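Protein ninB (Enterobacteria phage lambda, PDB 1PC6) is the Orf recombination protein of phage lambda, probably acting like the bacterial RecFOR proteins in the initiation of genetic exchange. Local coordinates at residues Val60-Arg65 with Glu70-Val75. Residues are numbered along the deposited sequence; the frame is centred on the assembly and turned at random.
Sequences VEWHGR and ESWKCV. With BME (beta-mercaptoethanol), chain C.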
loop_
_atom_site.group_PDB
_atom_site.type_symbol
_atom_site.label_atom_id
_atom_site.label_comp_id
_atom_site.label_asym_id
_atom_site.label_seq_id
_atom_site.Cartn_x
_atom_site.Cartn_y
_atom_site.Cartn_z
ATOM N N VAL A 60 5.822 -20.736 9.980
ATOM C CA VAL A 60 5.231 -21.882 9.312
ATOM C C VAL A 60 5.587 -22.013 7.823
ATOM O O VAL A 60 5.493 -21.049 7.056
ATOM C CB VAL A 60 3.694 -21.871 9.538
ATOM C CG1 VAL A 60 3.364 -20.968 10.719
ATOM C CG2 VAL A 60 2.970 -21.418 8.307
ATOM N N GLU A 61 6.025 -23.199 7.408
ATOM C CA GLU A 61 6.355 -23.363 6.004
ATOM C C GLU A 61 5.184 -23.950 5.245
ATOM O O GLU A 61 4.577 -24.932 5.670
ATOM C CB GLU A 61 7.580 -24.243 5.815
ATOM C CG GLU A 61 7.333 -25.715 5.952
ATOM C CD GLU A 61 8.093 -26.495 4.900
ATOM O OE1 GLU A 61 9.317 -26.238 4.736
ATOM O OE2 GLU A 61 7.460 -27.358 4.240
ATOM N N TRP A 62 4.878 -23.327 4.111
ATOM C CA TRP A 62 3.776 -23.734 3.262
ATOM C C TRP A 62 4.203 -24.676 2.155
ATOM O O TRP A 62 4.861 -24.262 1.194
ATOM C CB TRP A 62 3.142 -22.516 2.622
ATOM C CG TRP A 62 1.766 -22.753 2.121
ATOM C CD1 TRP A 62 1.270 -22.389 0.903
ATOM C CD2 TRP A 62 0.656 -23.261 2.869
ATOM N NE1 TRP A 62 -0.087 -22.624 0.851
ATOM C CE2 TRP A 62 -0.488 -23.159 2.045
ATOM C CE3 TRP A 62 0.512 -23.785 4.154
ATOM C CZ2 TRP A 62 -1.750 -23.560 2.463
ATOM C CZ3 TRP A 62 -0.744 -24.183 4.570
ATOM C CH2 TRP A 62 -1.859 -24.067 3.725
ATOM N N HIS A 63 3.817 -25.940 2.298
ATOM C CA HIS A 63 4.102 -26.961 1.296
ATOM C C HIS A 63 5.491 -26.875 0.662
ATOM O O HIS A 63 5.625 -26.686 -0.553
ATOM C CB HIS A 63 3.037 -26.920 0.183
ATOM C CG HIS A 63 1.631 -27.118 0.668
ATOM N ND1 HIS A 63 0.925 -28.279 0.450
ATOM C CD2 HIS A 63 0.799 -26.297 1.353
ATOM C CE1 HIS A 63 -0.281 -28.164 0.978
ATOM N NE2 HIS A 63 -0.384 -26.969 1.532
ATOM N N GLY A 64 6.525 -27.004 1.484
ATOM C CA GLY A 64 7.873 -26.984 0.949
ATOM C C GLY A 64 8.647 -25.682 0.839
ATOM O O GLY A 64 9.835 -25.714 0.515
ATOM N N ARG A 65 8.013 -24.543 1.077
ATOM C CA ARG A 65 8.756 -23.293 0.992
ATOM C C ARG A 65 8.260 -22.195 1.925
ATOM O O ARG A 65 7.101 -22.176 2.333
ATOM C CB ARG A 65 8.796 -22.785 -0.459
ATOM C CG ARG A 65 7.514 -22.162 -0.997
ATOM C CD ARG A 65 7.747 -21.689 -2.433
ATOM N NE ARG A 65 6.909 -20.546 -2.801
ATOM C CZ ARG A 65 6.946 -19.929 -3.984
ATOM N NH1 ARG A 65 7.783 -20.350 -4.926
ATOM N NH2 ARG A 65 6.152 -18.885 -4.224
ATOM N N GLU A 70 3.990 -10.593 2.433
ATOM C CA GLU A 70 3.140 -10.198 1.316
ATOM C C GLU A 70 2.474 -11.410 0.704
ATOM O O GLU A 70 1.269 -11.418 0.463
ATOM C CB GLU A 70 3.957 -9.473 0.247
ATOM C CG GLU A 70 4.772 -8.297 0.767
ATOM C CD GLU A 70 5.045 -7.255 -0.307
ATOM O OE1 GLU A 70 4.061 -6.653 -0.793
ATOM O OE2 GLU A 70 6.231 -7.041 -0.658
ATOM N N SER A 71 3.277 -12.434 0.453
ATOM C CA SER A 71 2.787 -13.665 -0.127
ATOM C C SER A 71 1.737 -14.297 0.780
ATOM O O SER A 71 0.755 -14.846 0.288
ATOM C CB SER A 71 3.947 -14.641 -0.351
ATOM O OG SER A 71 4.941 -14.097 -1.212
ATOM N N TRP A 72 1.931 -14.231 2.097
ATOM C CA TRP A 72 0.957 -14.808 3.023
ATOM C C TRP A 72 -0.342 -14.002 3.043
ATOM O O TRP A 72 -1.414 -14.555 3.311
ATOM C CB TRP A 72 1.523 -14.908 4.443
ATOM C CG TRP A 72 2.257 -16.194 4.742
ATOM C CD1 TRP A 72 3.605 -16.352 4.908
ATOM C CD2 TRP A 72 1.681 -17.497 4.915
ATOM N NE1 TRP A 72 3.902 -17.666 5.174
ATOM C CE2 TRP A 72 2.738 -18.389 5.185
ATOM C CE3 TRP A 72 0.375 -17.995 4.868
ATOM C CZ2 TRP A 72 2.526 -19.756 5.409
ATOM C CZ3 TRP A 72 0.166 -19.351 5.091
ATOM C CH2 TRP A 72 1.237 -20.215 5.358
ATOM N N LYS A 73 -0.265 -12.701 2.762
ATOM C CA LYS A 73 -1.476 -11.885 2.753
ATOM C C LYS A 73 -2.370 -12.405 1.631
ATOM O O LYS A 73 -3.578 -12.541 1.797
ATOM C CB LYS A 73 -1.135 -10.405 2.542
ATOM C CG LYS A 73 -2.322 -9.469 2.736
ATOM C CD LYS A 73 -1.886 -8.013 2.870
ATOM C CE LYS A 73 -1.460 -7.361 1.548
ATOM N NZ LYS A 73 -2.599 -6.846 0.724
ATOM N N CYS A 74 -1.757 -12.715 0.490
ATOM C CA CYS A 74 -2.479 -13.254 -0.662
ATOM C C CYS A 74 -3.230 -14.532 -0.304
ATOM O O CYS A 74 -4.447 -14.625 -0.476
ATOM C CB CYS A 74 -1.508 -13.566 -1.804
ATOM S SG CYS A 74 -1.270 -12.246 -2.980
ATOM N N VAL A 75 -2.482 -15.518 0.176
ATOM C CA VAL A 75 -3.047 -16.798 0.552
ATOM C C VAL A 75 -4.217 -16.591 1.502
ATOM O O VAL A 75 -5.302 -17.144 1.308
ATOM C CB VAL A 75 -1.994 -17.689 1.244
ATOM C CG1 VAL A 75 -2.570 -19.072 1.499
ATOM C CG2 VAL A 75 -0.740 -17.776 0.393
HETATM C C1 BME C . -3.910 -9.358 -0.509
HETATM C C2 BME C . -4.311 -10.400 -1.566
HETATM O O1 BME C . -2.538 -9.497 -0.200
HETATM S S2 BME C . -3.343 -10.154 -3.079
HETATM O O HOH W 1 6.507 -19.036 5.386
#
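Trp62 and Trp72 meet where the type I' beta turn Trp62-Arg65, in the loop that follows helix 43-59, faces helix 69-80, their CA atoms 9.4 Å apart. The gap is bridged mainly by the Trp72 indole, which reaches from the helix with the outer rim of its six-membered ring. Trp72 CH2 meets the rim of the Trp62 indole obliquely, 3.8 Å from Trp62 CE3, with the two planes inclined at 58°. His63 CD2 lies over the centre of one face of Trp62. The anti torsion of Trp62 (chi1 -160°) sets its CG beside its own carbonyl carbon, and Trp62 NE1 lies 4.4 Å from Val75 CG1. That NE1 donates to Pro87 O of the second subunit. Val60 CG2 packs against Trp72 CZ2, while Phe76 and Phe119 also meet the Trp72 ring. At the indole edge a water lies in plane, accepting from Trp72 NE1 at 3.0 Å and within hydrogen-bonding reach of Val60 O, to which it can donate. The direct contact is thus apolar: buried indoles join turn to helix, the water satisfies Trp72 NE1, and the Trp62 N-H ties this hydrophobic cluster to the dimer interface.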